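Maltose/maltodextrin transport permease homologue (Bdellovibrio bacteriovorus HD100, PDB 6FFL) binds maltotriose in the solute-binding MalE domain of a MalF fusion that probably serves maltose and maltodextrin uptake across the membrane. Local coordinates at residues W8-Y13 against L61-S66; H105-D110 against V267-Y272; A20-K25 against L291-S296. One frame throughout, in Å; residues are numbered along the deposited sequence.

Contact 1: residues W8-Y13 against L61-S66; sequences WHQMIY and LVYGPS. With GLC (alpha-D-glucopyranose), chain B; GLC (alpha-D-glucopyranose), chain C; SO4 (sulfate ion), chain H.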
loop_
_atom_site.group_PDB
_atom_site.type_symbol
_atom_site.label_atom_id
_atom_site.label_comp_id
_atom_site.label_asym_id
_atom_site.label_seq_id
_atom_site.Cartn_x
_atom_site.Cartn_y
_atom_site.Cartn_z
ATOM N N TRP A 8 11.606 11.210 6.883
ATOM C CA TRP A 8 11.019 10.019 7.498
ATOM C C TRP A 8 10.156 9.336 6.447
ATOM O O TRP A 8 9.330 9.991 5.804
ATOM C CB TRP A 8 10.163 10.352 8.720
ATOM C CG TRP A 8 10.905 10.877 9.890
ATOM C CD1 TRP A 8 12.247 11.144 9.981
ATOM C CD2 TRP A 8 10.331 11.261 11.145
ATOM N NE1 TRP A 8 12.541 11.671 11.227
ATOM C CE2 TRP A 8 11.383 11.740 11.960
ATOM C CE3 TRP A 8 9.031 11.228 11.665
ATOM C CZ2 TRP A 8 11.173 12.183 13.265
ATOM C CZ3 TRP A 8 8.824 11.674 12.968
ATOM C CH2 TRP A 8 9.892 12.145 13.747
ATOM N N HIS A 9 10.337 8.027 6.280
ATOM C CA HIS A 9 9.639 7.294 5.229
ATOM C C HIS A 9 9.275 5.904 5.727
ATOM O O HIS A 9 9.754 5.450 6.772
ATOM C CB HIS A 9 10.510 7.184 3.985
ATOM C CG HIS A 9 11.760 6.403 4.228
ATOM N ND1 HIS A 9 11.787 5.025 4.193
ATOM C CD2 HIS A 9 13.004 6.798 4.587
ATOM C CE1 HIS A 9 13.007 4.606 4.482
ATOM N NE2 HIS A 9 13.766 5.662 4.721
ATOM N N GLN A 10 8.447 5.202 4.945
ATOM C CA GLN A 10 8.041 3.841 5.275
ATOM C C GLN A 10 8.444 2.855 4.171
ATOM O O GLN A 10 7.739 1.875 3.897
ATOM C CB GLN A 10 6.534 3.772 5.572
ATOM C CG GLN A 10 5.601 4.540 4.611
ATOM C CD GLN A 10 5.578 3.915 3.229
ATOM O OE1 GLN A 10 6.399 4.262 2.366
ATOM N NE2 GLN A 10 4.657 2.971 3.017
ATOM N N MET A 11 9.607 3.081 3.553
ATOM C CA MET A 11 10.056 2.270 2.420
ATOM C C MET A 11 10.612 0.919 2.856
ATOM O O MET A 11 11.524 0.847 3.687
ATOM C CB MET A 11 11.135 3.005 1.620
ATOM C CG MET A 11 10.644 4.250 0.922
ATOM S SD MET A 11 11.915 4.850 -0.213
ATOM C CE MET A 11 11.257 6.476 -0.585
ATOM N N ILE A 12 10.111 -0.142 2.211
ATOM C CA ILE A 12 10.604 -1.493 2.400
ATOM C C ILE A 12 12.073 -1.602 1.974
ATOM O O ILE A 12 12.597 -0.778 1.215
ATOM C CB ILE A 12 9.712 -2.439 1.579
ATOM C CG1 ILE A 12 9.860 -3.894 2.015
ATOM C CG2 ILE A 12 10.019 -2.293 0.085
ATOM C CD1 ILE A 12 9.016 -4.839 1.166
ATOM N N TYR A 13 12.729 -2.662 2.456
ATOM C CA TYR A 13 14.155 -2.892 2.231
ATOM C C TYR A 13 14.628 -2.521 0.826
ATOM O O TYR A 13 15.497 -1.659 0.662
ATOM C CB TYR A 13 14.483 -4.357 2.506
ATOM C CG TYR A 13 15.951 -4.667 2.315
ATOM C CD1 TYR A 13 16.881 -4.354 3.298
ATOM C CD2 TYR A 13 16.410 -5.252 1.135
ATOM C CE1 TYR A 13 18.234 -4.644 3.118
ATOM C CE2 TYR A 13 17.748 -5.531 0.948
ATOM C CZ TYR A 13 18.654 -5.226 1.937
ATOM O OH TYR A 13 19.987 -5.508 1.741
ATOM N N LEU A 61 10.916 16.429 5.372
ATOM C CA LEU A 61 10.192 15.644 4.384
ATOM C C LEU A 61 9.637 14.386 5.034
ATOM O O LEU A 61 10.321 13.742 5.834
ATOM C CB LEU A 61 11.102 15.252 3.207
ATOM C CG LEU A 61 11.277 16.321 2.123
ATOM C CD1 LEU A 61 12.493 16.016 1.270
ATOM C CD2 LEU A 61 10.023 16.402 1.261
ATOM N N VAL A 62 8.402 14.034 4.681
ATOM C CA VAL A 62 7.782 12.785 5.115
ATOM C C VAL A 62 7.221 12.084 3.883
ATOM O O VAL A 62 6.679 12.735 2.985
ATOM C CB VAL A 62 6.696 13.020 6.194
ATOM C CG1 VAL A 62 5.571 13.934 5.685
ATOM C CG2 VAL A 62 6.143 11.689 6.697
ATOM N N TYR A 63 7.394 10.761 3.814
ATOM C CA TYR A 63 7.042 9.982 2.624
ATOM C C TYR A 63 6.164 8.814 3.034
ATOM O O TYR A 63 6.576 8.003 3.864
ATOM C CB TYR A 63 8.296 9.454 1.927
ATOM C CG TYR A 63 8.044 8.565 0.719
ATOM C CD1 TYR A 63 7.834 7.185 0.862
ATOM C CD2 TYR A 63 8.045 9.102 -0.566
ATOM C CE1 TYR A 63 7.614 6.369 -0.253
ATOM C CE2 TYR A 63 7.844 8.301 -1.685
ATOM C CZ TYR A 63 7.631 6.940 -1.524
ATOM O OH TYR A 63 7.424 6.153 -2.641
ATOM N N GLY A 64 4.989 8.699 2.423
ATOM C CA GLY A 64 4.118 7.566 2.693
ATOM C C GLY A 64 2.879 7.568 1.822
ATOM O O GLY A 64 2.723 8.407 0.922
ATOM N N PRO A 65 1.943 6.664 2.120
ATOM C CA PRO A 65 0.789 6.466 1.229
ATOM C C PRO A 65 -0.081 7.707 1.136
ATOM O O PRO A 65 -0.155 8.514 2.063
ATOM C CB PRO A 65 0.015 5.312 1.882
ATOM C CG PRO A 65 0.942 4.719 2.905
ATOM C CD PRO A 65 1.921 5.774 3.297
ATOM N N SER A 66 -0.776 7.832 0.006
ATOM C CA SER A 66 -1.481 9.074 -0.269
ATOM C C SER A 66 -2.623 9.361 0.698
ATOM O O SER A 66 -2.985 10.532 0.842
ATOM C CB SER A 66 -1.998 9.082 -1.702
ATOM O OG SER A 66 -2.722 7.919 -1.970
HETATM C C1 GLC B . 6.533 -1.887 3.236
HETATM C C2 GLC B . 6.163 -0.928 2.099
HETATM C C3 GLC B . 4.819 -0.260 2.355
HETATM C C4 GLC B . 3.745 -1.292 2.699
HETATM C C5 GLC B . 4.225 -2.203 3.837
HETATM C C6 GLC B . 3.228 -3.328 4.109
HETATM O O1 GLC B . 6.803 -1.136 4.421
HETATM O O2 GLC B . 7.140 0.110 1.987
HETATM O O3 GLC B . 4.460 0.515 1.191
HETATM O O4 GLC B . 2.552 -0.573 3.072
HETATM O O5 GLC B . 5.470 -2.823 3.496
HETATM O O6 GLC B . 3.620 -4.069 5.273
HETATM C C1 GLC C . 1.466 -0.994 2.271
HETATM C C2 GLC C . 0.805 0.185 1.569
HETATM C C3 GLC C . 0.042 1.087 2.526
HETATM C C4 GLC C . -0.910 0.216 3.339
HETATM C C5 GLC C . -0.112 -0.868 4.058
HETATM C C6 GLC C . -1.029 -1.767 4.895
HETATM O O2 GLC C . 1.834 0.924 0.885
HETATM O O3 GLC C . -0.703 2.047 1.757
HETATM O O4 GLC C . -1.566 1.012 4.314
HETATM O O5 GLC C . 0.516 -1.682 3.073
HETATM O O6 GLC C . -0.244 -2.536 5.832
HETATM S S SO4 H . 11.908 -4.284 5.995
HETATM O O1 SO4 H . 11.141 -5.317 6.680
HETATM O O2 SO4 H . 11.723 -3.013 6.702
HETATM O O3 SO4 H . 11.449 -4.144 4.618
HETATM O O4 SO4 H . 13.321 -4.646 5.972
#

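Contact 2: residues H105-D110 against V267-Y272; sequences HYMIGD and VGTKGY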
loop_
_atom_site.group_PDB
_atom_site.type_symbol
_atom_site.label_atom_id
_atom_site.label_comp_id
_atom_site.label_asym_id
_atom_site.label_seq_id
_atom_site.Cartn_x
_atom_site.Cartn_y
_atom_site.Cartn_z
ATOM N N HIS A 105 -2.625 20.495 -3.606
ATOM C CA HIS A 105 -1.717 19.351 -3.699
ATOM C C HIS A 105 -0.823 19.321 -2.465
ATOM O O HIS A 105 0.030 20.192 -2.301
ATOM C CB HIS A 105 -0.839 19.436 -4.945
ATOM C CG HIS A 105 -1.563 19.216 -6.237
ATOM N ND1 HIS A 105 -1.854 20.243 -7.108
ATOM C CD2 HIS A 105 -2.018 18.083 -6.826
ATOM C CE1 HIS A 105 -2.472 19.756 -8.170
ATOM N NE2 HIS A 105 -2.584 18.449 -8.024
ATOM N N TYR A 106 -0.968 18.292 -1.628
ATOM C CA TYR A 106 -0.113 18.187 -0.454
ATOM C C TYR A 106 0.978 17.132 -0.596
ATOM O O TYR A 106 1.833 17.027 0.291
ATOM C CB TYR A 106 -0.962 17.893 0.801
ATOM C CG TYR A 106 -1.823 19.076 1.225
ATOM C CD1 TYR A 106 -1.281 20.129 1.950
ATOM C CD2 TYR A 106 -3.174 19.126 0.905
ATOM C CE1 TYR A 106 -2.070 21.214 2.349
ATOM C CE2 TYR A 106 -3.964 20.201 1.286
ATOM C CZ TYR A 106 -3.410 21.232 2.006
ATOM O OH TYR A 106 -4.203 22.288 2.380
ATOM N N MET A 107 0.980 16.357 -1.683
ATOM C CA MET A 107 1.892 15.235 -1.821
ATOM C C MET A 107 2.263 15.065 -3.287
ATOM O O MET A 107 1.416 15.256 -4.163
ATOM C CB MET A 107 1.246 13.943 -1.291
ATOM C CG MET A 107 2.002 12.692 -1.652
ATOM S SD MET A 107 1.237 11.172 -1.054
ATOM C CE MET A 107 1.483 11.322 0.723
ATOM N N ILE A 108 3.515 14.696 -3.559
ATOM C CA ILE A 108 3.890 14.247 -4.897
ATOM C C ILE A 108 4.611 12.910 -4.776
ATOM O O ILE A 108 5.625 12.800 -4.072
ATOM C CB ILE A 108 4.755 15.273 -5.656
ATOM C CG1 ILE A 108 5.255 14.650 -6.956
ATOM C CG2 ILE A 108 5.937 15.764 -4.811
ATOM C CD1 ILE A 108 4.161 14.525 -7.994
ATOM N N GLY A 109 4.085 11.899 -5.465
ATOM C CA GLY A 109 4.678 10.581 -5.447
ATOM C C GLY A 109 5.642 10.355 -6.595
ATOM O O GLY A 109 5.552 10.995 -7.641
ATOM N N ASP A 110 6.574 9.423 -6.368
ATOM C CA ASP A 110 7.572 9.078 -7.366
ATOM C C ASP A 110 7.158 7.893 -8.224
ATOM O O ASP A 110 7.837 7.590 -9.211
ATOM C CB ASP A 110 8.925 8.801 -6.689
ATOM C CG ASP A 110 8.834 7.805 -5.530
ATOM O OD1 ASP A 110 7.734 7.585 -4.974
ATOM O OD2 ASP A 110 9.896 7.247 -5.161
ATOM N N VAL A 267 -5.749 1.799 -5.725
ATOM C CA VAL A 267 -4.643 2.232 -6.569
ATOM C C VAL A 267 -4.303 3.662 -6.192
ATOM O O VAL A 267 -5.202 4.496 -6.026
ATOM C CB VAL A 267 -4.994 2.116 -8.064
ATOM C CG1 VAL A 267 -3.845 2.617 -8.939
ATOM C CG2 VAL A 267 -5.324 0.652 -8.399
ATOM N N GLY A 268 -3.016 3.943 -6.040
ATOM C CA GLY A 268 -2.637 5.291 -5.662
ATOM C C GLY A 268 -1.149 5.531 -5.742
ATOM O O GLY A 268 -0.513 5.179 -6.732
ATOM N N THR A 269 -0.581 6.131 -4.700
ATOM C CA THR A 269 0.837 6.438 -4.699
ATOM C C THR A 269 1.349 6.427 -3.268
ATOM O O THR A 269 0.584 6.350 -2.301
ATOM C CB THR A 269 1.113 7.801 -5.371
ATOM O OG1 THR A 269 2.513 7.922 -5.666
ATOM C CG2 THR A 269 0.694 8.966 -4.464
ATOM N N LYS A 270 2.664 6.494 -3.145
ATOM C CA LYS A 270 3.327 6.920 -1.921
ATOM C C LYS A 270 4.207 8.099 -2.307
ATOM O O LYS A 270 4.875 8.058 -3.342
ATOM C CB LYS A 270 4.139 5.772 -1.295
ATOM C CG LYS A 270 3.278 4.547 -0.896
ATOM C CD LYS A 270 4.140 3.361 -0.487
ATOM C CE LYS A 270 4.786 2.693 -1.709
ATOM N NZ LYS A 270 3.776 2.139 -2.666
ATOM N N GLY A 271 4.153 9.178 -1.530
ATOM C CA GLY A 271 4.827 10.371 -1.994
ATOM C C GLY A 271 5.267 11.274 -0.866
ATOM O O GLY A 271 5.039 10.992 0.313
ATOM N N TYR A 272 5.895 12.384 -1.263
ATOM C CA TYR A 272 6.560 13.313 -0.359
ATOM C C TYR A 272 5.662 14.492 -0.006
ATOM O O TYR A 272 4.948 15.025 -0.863
ATOM C CB TYR A 272 7.857 13.830 -0.991
ATOM C CG TYR A 272 8.871 12.740 -1.309
ATOM C CD1 TYR A 272 9.788 12.325 -0.346
ATOM C CD2 TYR A 272 8.915 12.141 -2.564
ATOM C CE1 TYR A 272 10.723 11.346 -0.619
ATOM C CE2 TYR A 272 9.840 11.142 -2.849
ATOM C CZ TYR A 272 10.743 10.752 -1.867
ATOM O OH TYR A 272 11.670 9.761 -2.124
HETATM O O HOH W 1 11.944 8.966 -4.581
#

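Contact 3: residues A20-K25 against L291-S296; sequences AEALEK and LKYLTS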
loop_
_atom_site.group_PDB
_atom_site.type_symbol
_atom_site.label_atom_id
_atom_site.label_comp_id
_atom_site.label_asym_id
_atom_site.label_seq_id
_atom_site.Cartn_x
_atom_site.Cartn_y
_atom_site.Cartn_z
ATOM N N ALA A 20 18.795 5.136 -0.551
ATOM C CA ALA A 20 20.151 5.402 -0.085
ATOM C C ALA A 20 21.081 5.753 -1.243
ATOM O O ALA A 20 21.904 6.668 -1.130
ATOM C CB ALA A 20 20.688 4.198 0.688
ATOM N N GLU A 21 20.972 5.032 -2.364
ATOM C CA GLU A 21 21.797 5.359 -3.523
ATOM C C GLU A 21 21.468 6.753 -4.049
ATOM O O GLU A 21 22.371 7.534 -4.373
ATOM C CB GLU A 21 21.605 4.310 -4.620
ATOM C CG GLU A 21 22.312 4.632 -5.930
ATOM C CD GLU A 21 22.199 3.517 -6.961
ATOM O OE1 GLU A 21 21.691 2.424 -6.626
ATOM O OE2 GLU A 21 22.629 3.733 -8.115
ATOM N N ALA A 22 20.178 7.084 -4.126
ATOM C CA ALA A 22 19.778 8.407 -4.592
ATOM C C ALA A 22 20.257 9.498 -3.640
ATOM O O ALA A 22 20.724 10.551 -4.082
ATOM C CB ALA A 22 18.257 8.460 -4.753
ATOM N N LEU A 23 20.140 9.268 -2.329
ATOM C CA LEU A 23 20.569 10.280 -1.367
ATOM C C LEU A 23 22.077 10.483 -1.423
ATOM O O LEU A 23 22.567 11.603 -1.258
ATOM C CB LEU A 23 20.132 9.885 0.044
ATOM C CG LEU A 23 18.635 9.928 0.358
ATOM C CD1 LEU A 23 18.404 9.570 1.823
ATOM C CD2 LEU A 23 18.065 11.315 0.039
ATOM N N GLU A 24 22.826 9.407 -1.666
ATOM C CA GLU A 24 24.274 9.526 -1.780
ATOM C C GLU A 24 24.650 10.407 -2.967
ATOM O O GLU A 24 25.549 11.250 -2.866
ATOM C CB GLU A 24 24.873 8.122 -1.888
ATOM C CG GLU A 24 26.353 8.027 -2.174
ATOM C CD GLU A 24 26.782 6.580 -2.391
ATOM O OE1 GLU A 24 26.586 5.756 -1.470
ATOM O OE2 GLU A 24 27.299 6.265 -3.484
ATOM N N LYS A 25 23.942 10.254 -4.090
ATOM C CA LYS A 25 24.194 11.105 -5.249
ATOM C C LYS A 25 23.774 12.545 -4.978
ATOM O O LYS A 25 24.463 13.481 -5.404
ATOM C CB LYS A 25 23.452 10.558 -6.472
ATOM C CG LYS A 25 23.584 11.378 -7.731
ATOM C CD LYS A 25 24.039 10.512 -8.886
ATOM C CE LYS A 25 24.491 11.372 -10.063
ATOM N NZ LYS A 25 23.350 12.032 -10.755
ATOM N N LEU A 291 13.206 17.447 -2.474
ATOM C CA LEU A 291 11.906 17.017 -2.991
ATOM C C LEU A 291 11.892 16.984 -4.516
ATOM O O LEU A 291 11.371 16.040 -5.124
ATOM C CB LEU A 291 10.818 17.962 -2.472
ATOM C CG LEU A 291 9.429 17.875 -3.100
ATOM C CD1 LEU A 291 8.848 16.552 -2.766
ATOM C CD2 LEU A 291 8.527 18.994 -2.586
ATOM N N LYS A 292 12.425 18.025 -5.151
ATOM C CA LYS A 292 12.485 18.041 -6.608
ATOM C C LYS A 292 13.401 16.940 -7.131
ATOM O O LYS A 292 13.096 16.295 -8.140
ATOM C CB LYS A 292 12.956 19.409 -7.098
ATOM C CG LYS A 292 11.968 20.560 -6.838
ATOM C CD LYS A 292 12.602 21.893 -7.283
ATOM C CE LYS A 292 11.640 23.063 -7.171
ATOM N NZ LYS A 292 12.328 24.373 -7.432
ATOM N N TYR A 293 14.525 16.701 -6.454
ATOM C CA TYR A 293 15.438 15.645 -6.890
ATOM C C TYR A 293 14.801 14.259 -6.761
ATOM O O TYR A 293 14.905 13.428 -7.678
ATOM C CB TYR A 293 16.737 15.715 -6.091
ATOM C CG TYR A 293 17.674 14.570 -6.380
ATOM C CD1 TYR A 293 18.350 14.496 -7.593
ATOM C CD2 TYR A 293 17.883 13.568 -5.447
ATOM C CE1 TYR A 293 19.208 13.449 -7.870
ATOM C CE2 TYR A 293 18.745 12.516 -5.711
ATOM C CZ TYR A 293 19.400 12.462 -6.924
ATOM O OH TYR A 293 20.254 11.421 -7.193
ATOM N N LEU A 294 14.152 13.979 -5.627
ATOM C CA LEU A 294 13.645 12.629 -5.397
ATOM C C LEU A 294 12.421 12.319 -6.241
ATOM O O LEU A 294 12.032 11.149 -6.324
ATOM C CB LEU A 294 13.319 12.414 -3.912
ATOM C CG LEU A 294 14.536 12.400 -2.980
ATOM C CD1 LEU A 294 14.103 12.338 -1.515
ATOM C CD2 LEU A 294 15.479 11.247 -3.327
ATOM N N THR A 295 11.814 13.325 -6.868
ATOM C CA THR A 295 10.741 13.098 -7.817
ATOM C C THR A 295 11.206 13.297 -9.256
ATOM O O THR A 295 10.393 13.168 -10.178
ATOM C CB THR A 295 9.549 14.015 -7.514
ATOM O OG1 THR A 295 9.971 15.383 -7.544
ATOM C CG2 THR A 295 8.944 13.698 -6.129
ATOM N N SER A 296 12.493 13.578 -9.470
ATOM C CA SER A 296 13.001 13.798 -10.818
ATOM C C SER A 296 13.042 12.482 -11.586
ATOM O O SER A 296 13.072 11.394 -11.009
ATOM C CB SER A 296 14.397 14.445 -10.791
ATOM O OG SER A 296 15.409 13.552 -10.351
#

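Contact 1: residues W8-Y13 against L61-S66
Strands 4-9 and 61-65 run parallel where W8 pairs with V62: W8 N donates to L61 O over 3.0 Å, and W8 O takes the amide of Y63 at 2.9 Å. Beyond H9 the first chain leaves the strand and diverges from the second, while the side chains of Q10 and M11 still reach back to the ring of Y63. The methyl of M11 sits over the centre of one ring face, its CE 3.6 Å from the Y63 centroid and only 11° off the normal, a CH-pi contact. With CG beside the backbone N (chi1 -66°) and the chain extended beyond it, M11 crosses the tyrosine at about a right angle; SD stays farther out and oblique, completing a Met-aromatic pair. Q10 comes to the ring edge instead, OE1 lying near the ring plane 3.6 Å from Y63 CE1, with the amide turned 44° from the ring. The bend of Q10 at its second torsion carries its amide back over G64 and P65, and there NE2 gives a weak bond of 3.1 Å to O3 of the chain B glucose while also bonded to T42. The turn itself is held by H9, whose ND1 accepts the amide of M11 in the imidazole plane. The same turn aims Q10 O at the sugar: both O1 and O2 of the chain B glucose bond to it, O2 at 2.7 Å. On the other strand, P65 rests its CG 3.3 Å from O3 of the chain C glucose. Parallel strands whose C-terminal ends turn into loops that grip the ligand are characteristic of periplasmic-binding-protein lobes, and this is one wall of the maltotriose pocket.

Contact 2: residues H105-D110 against V267-Y272
The Y272 ring is met at its edge by the backbone carbonyl of I108, whose O lies near the ring plane 3.7 Å from CD2, and by a water in that plane at the hydroxyl; the carboxylate of D110 stands oblique to the ring. Y272 OH donates to the water over 2.6 Å, and the water in turn donates a hydrogen bond to D110 OD2, 2.7 Å away. The other oxygen of D110, OD1, accepts from Y63 OH. In the backbone, I108 and Y272 form an antiparallel hydrogen-bonded pair. I108 N reaches Y272 O in the carbonyl plane, whereas the nearly straight return bond from Y272 N meets I108 O from above its carbonyl plane, 49° out. M107 lies along G271: CG reaches its backbone, SD comes within 3.6 Å of G271 N, and a bend at chi3 turns CE to G271 O. T269 directs OG1 at G109 CA, 3.4 Å away, while bonding to A111 O. The buried carboxylate of D110 is thus held through both oxygens by tyrosines, one directly and one through water. K270 O lies 3.3 Å from D110 OD1 without a hydrogen bond, so the two donors probably offset an unfavourable neighbour as well as the negative charge.

Contact 3: residues A20-K25 against L291-S296
Y293 reaches from helix 281-294 across to helix 13-29; a chi1 of 174° swings the ring off the helix, opposite its own backbone N. From CB, which points toward the other helix, the side chain leads into a ring whose CE2 edge lies against A22: CE2 is 4.2 Å from the methyl CB of A22 and 3.2 Å from its carbonyl O, which sits near the ring plane. CZ passes the same oxygen, and at the tip OH gives A22 O a weak hydrogen bond of 3.3 Å. The phenol therefore meets the carbonyl along one flank instead of pointing straight at it. The hydroxyl also lies 3.4 Å from K25 CG, with CB of that lysine equally near; the two side chains cross at about a right angle. K25 contributes CB and CG here, while its ammonium group forms a salt bridge with E29, one helical turn on. F26 meets the same tyrosine ring obliquely.

Beside the tyrosine the contact is apolar: L294 CD2 lies 4.2 Å from both A22 CB and L23 CD2. Where helix 281-294 ends, Y293 O takes two bonds, from S296 N and from S296 OG, the latter at 2.7 Å. T295 OG1 likewise returns to L291 O, and it also bonds to Y89 OH. The hydroxyls of T295 and S296 are thus tied back to the helix end just before helix 297-307 begins. The whole is plain helix-helix packing within one lobe of an alpha/beta solute-binding fold, a small alanine on one helix receiving an aromatic and a leucine from the other, away from the sugar.

How the contacts relate
Contacts 1 and 2 belong to one mixed sheet, their centres 10 Å apart, in which strand 266-274 runs between strands 61-65 and 104-109. Backbone pairing of G64 with G271 joins them, and a side-chain hydrogen bond does so too. Contact 3 lies 14 to 15 Å from either, among helices packed on that sheet: L291 touches L61, I108 and Y272, and L294 also rests on Y272. Along the chain, contact 1 closes before contact 2 opens, contact 2 is nested inside contact 3, and contacts 1 and 3 interlock. Sequence-distant parts thus build a single lobe, with maltotriose at the loop and strand end of contact 1 and at K270 of contact 2.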